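Local structure of putative Lipoprotein (Shewanella oneidensis, 3U24) at residues A[280-285]-A[461-466]; A[288-293]-A[303-308]. The protein is a putative lipoprotein of unknown function that binds zinc and calcium ions and whose DUF885 family belongs to a clan of metallopeptidases. All coordinates share one frame; numbering follows the deposited sequence.

Contact 1: residues A[280-285]-A[461-466]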
loop_
_atom_site.group_PDB
_atom_site.type_symbol
_atom_site.label_atom_id
_atom_site.label_comp_id
_atom_site.label_asym_id
_atom_site.label_seq_id
_atom_site.Cartn_x
_atom_site.Cartn_y
_atom_site.Cartn_z
ATOM N N LYS A 280 -0.809 -32.795 2.465
ATOM C CA LYS A 280 -0.352 -33.685 3.539
ATOM C C LYS A 280 -1.081 -33.427 4.825
ATOM O O LYS A 280 -1.487 -34.356 5.480
ATOM C CB LYS A 280 1.137 -33.516 3.807
ATOM C CG LYS A 280 2.017 -34.125 2.722
ATOM C CD LYS A 280 3.501 -33.787 2.925
ATOM C CE LYS A 280 4.319 -34.092 1.659
ATOM N NZ LYS A 280 5.211 -32.948 1.271
ATOM N N ILE A 281 -1.258 -32.161 5.197
ATOM C CA ILE A 281 -1.936 -31.883 6.439
ATOM C C ILE A 281 -3.369 -32.359 6.338
ATOM O O ILE A 281 -3.920 -32.919 7.312
ATOM C CB ILE A 281 -1.879 -30.406 6.853
ATOM C CG1 ILE A 281 -0.417 -29.996 7.079
ATOM C CG2 ILE A 281 -2.682 -30.178 8.129
ATOM C CD1 ILE A 281 -0.180 -28.503 7.218
ATOM N N THR A 282 -3.965 -32.166 5.166
ATOM C CA THR A 282 -5.368 -32.436 4.998
ATOM C C THR A 282 -5.590 -33.934 5.139
ATOM O O THR A 282 -6.492 -34.328 5.848
ATOM C CB THR A 282 -5.878 -31.828 3.682
ATOM O OG1 THR A 282 -5.804 -30.401 3.808
ATOM C CG2 THR A 282 -7.320 -32.222 3.360
ATOM N N ASP A 283 -4.723 -34.748 4.522
ATOM C CA ASP A 283 -4.732 -36.206 4.694
ATOM C C ASP A 283 -4.729 -36.623 6.177
ATOM O O ASP A 283 -5.485 -37.479 6.556
ATOM C CB ASP A 283 -3.535 -36.894 3.961
ATOM C CG ASP A 283 -3.629 -36.830 2.395
ATOM O OD1 ASP A 283 -4.714 -36.512 1.839
ATOM O OD2 ASP A 283 -2.593 -37.097 1.715
ATOM N N LYS A 284 -3.881 -36.008 7.003
ATOM C CA LYS A 284 -3.755 -36.368 8.418
ATOM C C LYS A 284 -4.971 -35.900 9.228
ATOM O O LYS A 284 -5.454 -36.608 10.107
ATOM C CB LYS A 284 -2.465 -35.802 9.014
ATOM N N LEU A 285 -5.507 -34.731 8.912
ATOM C CA LEU A 285 -6.600 -34.177 9.712
ATOM C C LEU A 285 -7.984 -34.651 9.290
ATOM O O LEU A 285 -8.913 -34.596 10.086
ATOM C CB LEU A 285 -6.571 -32.658 9.642
ATOM C CG LEU A 285 -5.529 -31.938 10.496
ATOM C CD1 LEU A 285 -5.569 -30.447 10.159
ATOM C CD2 LEU A 285 -5.798 -32.195 11.971
HETATM N N MSE A 461 -3.242 -24.893 12.479
HETATM C CA MSE A 461 -2.626 -23.582 12.408
HETATM C C MSE A 461 -1.798 -23.516 11.134
HETATM O O MSE A 461 -1.935 -22.581 10.365
HETATM C CB MSE A 461 -1.746 -23.336 13.645
HETATM C CG MSE A 461 -0.839 -22.088 13.562
HETATM SE SE MSE A 461 -1.914 -20.458 13.485
HETATM C CE MSE A 461 -2.009 -20.287 15.416
ATOM N N TRP A 462 -0.967 -24.513 10.894
ATOM C CA TRP A 462 -0.174 -24.525 9.656
ATOM C C TRP A 462 -1.017 -24.519 8.402
ATOM O O TRP A 462 -0.714 -23.803 7.439
ATOM C CB TRP A 462 0.836 -25.666 9.652
ATOM C CG TRP A 462 2.038 -25.275 10.479
ATOM C CD1 TRP A 462 2.122 -25.178 11.864
ATOM C CD2 TRP A 462 3.341 -24.850 9.997
ATOM N NE1 TRP A 462 3.345 -24.739 12.249
ATOM C CE2 TRP A 462 4.125 -24.527 11.175
ATOM C CE3 TRP A 462 3.914 -24.711 8.751
ATOM C CZ2 TRP A 462 5.434 -24.096 11.086
ATOM C CZ3 TRP A 462 5.233 -24.262 8.662
ATOM C CH2 TRP A 462 5.975 -23.966 9.802
ATOM N N LEU A 463 -2.099 -25.278 8.404
ATOM C CA LEU A 463 -2.956 -25.346 7.238
ATOM C C LEU A 463 -3.529 -23.965 6.921
ATOM O O LEU A 463 -3.537 -23.554 5.754
ATOM C CB LEU A 463 -4.076 -26.365 7.466
ATOM C CG LEU A 463 -5.103 -26.566 6.357
ATOM C CD1 LEU A 463 -4.408 -26.994 5.074
ATOM C CD2 LEU A 463 -6.162 -27.577 6.799
HETATM N N MSE A 464 -3.998 -23.269 7.965
HETATM C CA MSE A 464 -4.599 -21.974 7.830
HETATM C C MSE A 464 -3.564 -20.934 7.423
HETATM O O MSE A 464 -3.840 -20.109 6.566
HETATM C CB MSE A 464 -5.309 -21.538 9.117
HETATM C CG MSE A 464 -6.573 -22.314 9.463
HETATM SE SE MSE A 464 -8.009 -22.306 8.041
HETATM C CE MSE A 464 -7.906 -20.530 7.446
ATOM N N TYR A 465 -2.381 -20.988 8.022
ATOM C CA TYR A 465 -1.269 -20.158 7.581
ATOM C C TYR A 465 -0.975 -20.336 6.083
ATOM O O TYR A 465 -0.769 -19.364 5.347
ATOM C CB TYR A 465 0.021 -20.448 8.368
ATOM C CG TYR A 465 1.232 -19.894 7.644
ATOM C CD1 TYR A 465 1.454 -18.522 7.581
ATOM C CD2 TYR A 465 2.085 -20.706 6.968
ATOM C CE1 TYR A 465 2.550 -17.991 6.917
ATOM C CE2 TYR A 465 3.152 -20.199 6.265
ATOM C CZ TYR A 465 3.393 -18.830 6.248
ATOM O OH TYR A 465 4.454 -18.304 5.543
ATOM N N TYR A 466 -0.922 -21.576 5.634
ATOM C CA TYR A 466 -0.656 -21.818 4.239
ATOM C C TYR A 466 -1.708 -21.196 3.305
ATOM O O TYR A 466 -1.338 -20.656 2.254
ATOM C CB TYR A 466 -0.517 -23.294 3.972
ATOM C CG TYR A 466 0.792 -23.914 4.432
ATOM C CD1 TYR A 466 2.002 -23.322 4.152
ATOM C CD2 TYR A 466 0.801 -25.153 5.082
ATOM C CE1 TYR A 466 3.199 -23.926 4.514
ATOM C CE2 TYR A 466 1.978 -25.740 5.499
ATOM C CZ TYR A 466 3.175 -25.139 5.186
ATOM O OH TYR A 466 4.341 -25.723 5.579
#

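Contact 2: residues A[288-293]-A[303-308]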
loop_
_atom_site.group_PDB
_atom_site.type_symbol
_atom_site.label_atom_id
_atom_site.label_comp_id
_atom_site.label_asym_id
_atom_site.label_seq_id
_atom_site.Cartn_x
_atom_site.Cartn_y
_atom_site.Cartn_z
ATOM N N LYS A 288 -10.336 -36.582 11.479
ATOM C CA LYS A 288 -10.592 -35.925 12.744
ATOM C C LYS A 288 -11.826 -35.011 12.659
ATOM O O LYS A 288 -12.475 -34.782 13.666
ATOM C CB LYS A 288 -9.330 -35.194 13.227
ATOM C CG LYS A 288 -9.518 -34.286 14.437
ATOM C CD LYS A 288 -8.205 -33.599 14.815
ATOM C CE LYS A 288 -8.334 -32.724 16.057
ATOM N NZ LYS A 288 -7.035 -32.079 16.394
ATOM N N TYR A 289 -12.191 -34.546 11.465
ATOM C CA TYR A 289 -13.303 -33.611 11.297
ATOM C C TYR A 289 -14.466 -34.080 10.416
ATOM O O TYR A 289 -15.499 -33.410 10.349
ATOM C CB TYR A 289 -12.750 -32.318 10.698
ATOM C CG TYR A 289 -11.851 -31.583 11.657
ATOM C CD1 TYR A 289 -12.398 -30.826 12.699
ATOM C CD2 TYR A 289 -10.472 -31.674 11.561
ATOM C CE1 TYR A 289 -11.594 -30.151 13.593
ATOM C CE2 TYR A 289 -9.651 -31.002 12.454
ATOM C CZ TYR A 289 -10.215 -30.247 13.468
ATOM O OH TYR A 289 -9.423 -29.592 14.374
ATOM N N PHE A 290 -14.295 -35.195 9.715
ATOM C CA PHE A 290 -15.308 -35.695 8.777
ATOM C C PHE A 290 -15.512 -37.198 8.948
ATOM O O PHE A 290 -14.556 -37.923 9.227
ATOM C CB PHE A 290 -14.839 -35.464 7.352
ATOM C CG PHE A 290 -14.931 -34.048 6.896
ATOM C CD1 PHE A 290 -13.901 -33.153 7.154
ATOM C CD2 PHE A 290 -16.022 -33.620 6.143
ATOM C CE1 PHE A 290 -13.973 -31.851 6.716
ATOM C CE2 PHE A 290 -16.093 -32.309 5.682
ATOM C CZ PHE A 290 -15.061 -31.424 5.981
ATOM N N THR A 291 -16.737 -37.678 8.751
ATOM C CA THR A 291 -16.949 -39.141 8.608
ATOM C C THR A 291 -17.205 -39.548 7.138
ATOM O O THR A 291 -16.913 -40.671 6.730
ATOM C CB THR A 291 -18.058 -39.663 9.548
ATOM O OG1 THR A 291 -19.075 -38.660 9.703
ATOM C CG2 THR A 291 -17.456 -40.018 10.936
ATOM N N THR A 292 -17.711 -38.603 6.350
ATOM C CA THR A 292 -17.867 -38.750 4.903
ATOM C C THR A 292 -16.509 -39.055 4.242
ATOM O O THR A 292 -15.462 -38.758 4.816
ATOM C CB THR A 292 -18.535 -37.467 4.305
ATOM O OG1 THR A 292 -19.581 -37.849 3.404
ATOM C CG2 THR A 292 -17.531 -36.510 3.596
ATOM N N PRO A 293 -16.515 -39.664 3.042
ATOM C CA PRO A 293 -15.224 -39.953 2.371
ATOM C C PRO A 293 -14.444 -38.708 1.934
ATOM O O PRO A 293 -15.049 -37.675 1.660
ATOM C CB PRO A 293 -15.634 -40.775 1.136
ATOM C CG PRO A 293 -17.093 -40.478 0.929
ATOM C CD PRO A 293 -17.668 -40.200 2.290
ATOM N N ARG A 303 -10.098 -27.532 0.333
ATOM C CA ARG A 303 -11.134 -26.493 0.384
ATOM C C ARG A 303 -12.230 -26.844 1.394
ATOM O O ARG A 303 -12.696 -25.982 2.126
ATOM C CB ARG A 303 -11.728 -26.243 -1.024
ATOM C CG ARG A 303 -12.850 -25.190 -1.108
ATOM C CD ARG A 303 -12.369 -23.800 -0.626
ATOM N NE ARG A 303 -13.409 -22.747 -0.654
ATOM C CZ ARG A 303 -13.591 -21.826 -1.617
ATOM N NH1 ARG A 303 -12.815 -21.764 -2.705
ATOM N NH2 ARG A 303 -14.580 -20.941 -1.483
ATOM N N GLN A 304 -12.578 -28.117 1.488
ATOM C CA GLN A 304 -13.644 -28.524 2.377
ATOM C C GLN A 304 -13.200 -28.546 3.824
ATOM O O GLN A 304 -13.943 -28.128 4.710
ATOM C CB GLN A 304 -14.253 -29.884 1.937
ATOM C CG GLN A 304 -15.204 -29.733 0.745
ATOM C CD GLN A 304 -15.728 -31.056 0.179
ATOM O OE1 GLN A 304 -15.568 -32.124 0.782
ATOM N NE2 GLN A 304 -16.357 -30.983 -0.996
ATOM N N LEU A 305 -12.000 -29.053 4.073
ATOM C CA LEU A 305 -11.445 -29.005 5.415
ATOM C C LEU A 305 -11.303 -27.563 5.840
ATOM O O LEU A 305 -11.701 -27.199 6.908
ATOM C CB LEU A 305 -10.086 -29.714 5.487
ATOM C CG LEU A 305 -9.369 -29.763 6.848
ATOM C CD1 LEU A 305 -10.292 -30.271 7.954
ATOM C CD2 LEU A 305 -8.134 -30.624 6.737
ATOM N N ILE A 306 -10.788 -26.713 4.987
ATOM C CA ILE A 306 -10.631 -25.302 5.376
ATOM C C ILE A 306 -11.983 -24.686 5.707
ATOM O O ILE A 306 -12.113 -23.990 6.715
ATOM C CB ILE A 306 -9.922 -24.483 4.268
ATOM C CG1 ILE A 306 -8.418 -24.831 4.237
ATOM C CG2 ILE A 306 -10.089 -22.952 4.458
ATOM C CD1 ILE A 306 -7.684 -24.179 3.072
ATOM N N ASP A 307 -13.005 -24.943 4.880
ATOM C CA ASP A 307 -14.350 -24.338 5.125
ATOM C C ASP A 307 -14.923 -24.757 6.491
ATOM O O ASP A 307 -15.573 -23.975 7.178
ATOM C CB ASP A 307 -15.369 -24.698 4.016
ATOM C CG ASP A 307 -15.107 -23.966 2.676
ATOM O OD1 ASP A 307 -14.387 -22.905 2.675
ATOM O OD2 ASP A 307 -15.626 -24.493 1.633
ATOM N N LYS A 308 -14.657 -25.997 6.851
ATOM C CA LYS A 308 -15.066 -26.550 8.123
ATOM C C LYS A 308 -14.306 -25.961 9.323
ATOM O O LYS A 308 -14.906 -25.640 10.356
ATOM C CB LYS A 308 -14.829 -28.063 8.085
ATOM C CG LYS A 308 -15.071 -28.824 9.396
ATOM C CD LYS A 308 -16.489 -28.737 9.928
ATOM C CE LYS A 308 -16.738 -29.872 10.921
ATOM N NZ LYS A 308 -17.890 -29.594 11.807
#

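Contact 1: residues A[280-285]-A[461-466]
At the edge of the Tyr-466 ring, in its plane, sits the terminal methyl of Ile-281, with CD1 3.9 Å from CE2; the isoleucine chain meets the phenol at about a right angle. That same ring presents CE2 to the in-plane edge of the Trp-462 indole, its neighbour one turn back. Trp-462 meets Ile-281 with its stem, not its indole: CB lies 3.9 Å from Ile-281 CD1, while the indole leads away and the side chain touches Leu-450 of helix 435-451. One methyl thus fills the notch between two aromatic residues. It gets there because CG1 of Ile-281 stands beside the backbone N (chi1 -62°) and the chain then runs extended, while the other branch, CG2, drops alongside Leu-463, 4.1 Å from its CB.

The pairing is an example of antiparallel but clearly inclined helix packing, here between helices 260-289 and 459-485, with the axes of the short segments 10.2 Å apart and a signed crossing angle of -144°. Ile-281 and Leu-463 have the nearest CA atoms, and the two side chains lie alongside, pointing opposite ways. Leu-463 carries its CG anti to the backbone N (chi1 179°), which sends both methyls to Thr-282; CD1 is 3.9 Å from Thr-282 OG1. Thr-282 is buried, and its hydroxyl is hydrogen-bonded to the carbonyl oxygen of Met-278 in its own helix; the leucine meets it by packing alone. At the margin, Leu-285 CD1 approaches Leu-463 CD2 at 4.5 Å.

Contact 2: residues A[288-293]-A[303-308]
Apolar packing comes first: Leu-305 sets its CD1 methyl against two aromatic residues, 3.9 Å from Tyr-289 CD2 and 4.2 Å from Phe-290 CE1. With CG of Leu-305 anti to the backbone N (chi1 -179°), the branch is carried across to both rings. The Phe-290 ring also stacks on Trp-286 and runs counter to the stem of Lys-308, CZ lying 4.0 Å from Lys-308 CB, and CE1 rests against Leu-305 CA. Were Phe-290 exchanged for an alanine, Trp-286 would probably lose its stacking partner and a gap would open beside Leu-305 and the Lys-308 stem.

Contacts with backbone oxygens are of a second kind. The carbonyl oxygen of Gln-304 lies near the plane of the Phe-290 ring, at its edge, 3.7 Å from CZ, while already accepting the helical bond from Lys-308 N. Lys-308, bent at chi2, brings CE to 3.8 Å from Tyr-289 O.

Of the polar ends, Tyr-289 OH is hydrogen-bonded to Glu-460, which also forms a salt bridge with Lys-288. At the surface, the contact joins two consecutive helices, 260-289 and 298-309, across the loop between them; they lie side by side, running roughly the same way, with helix 459-485 next to Leu-305.

Contacts 1 and 2 lie about 11 Å apart, centre to centre, and share helix 260-289. Along the sequence, 280-285 and 288-293 follow each other closely, 303-308 comes after a short connection, and 461-466 arrives only after a long excursion that includes the three-stranded sheet; the local contact 2 therefore falls within the span that contact 1 brings together. Leu-305 joins them: its CD2 packs 3.6 Å from Leu-463 CD2 and also touches Thr-282 and Leu-285. Side chains from helices 260-289, 298-309 and 459-485 thus meet in one apolar cluster toward the periphery of this largely helical protein, so that a locally formed pair of helices is tied to a sequence-distant third.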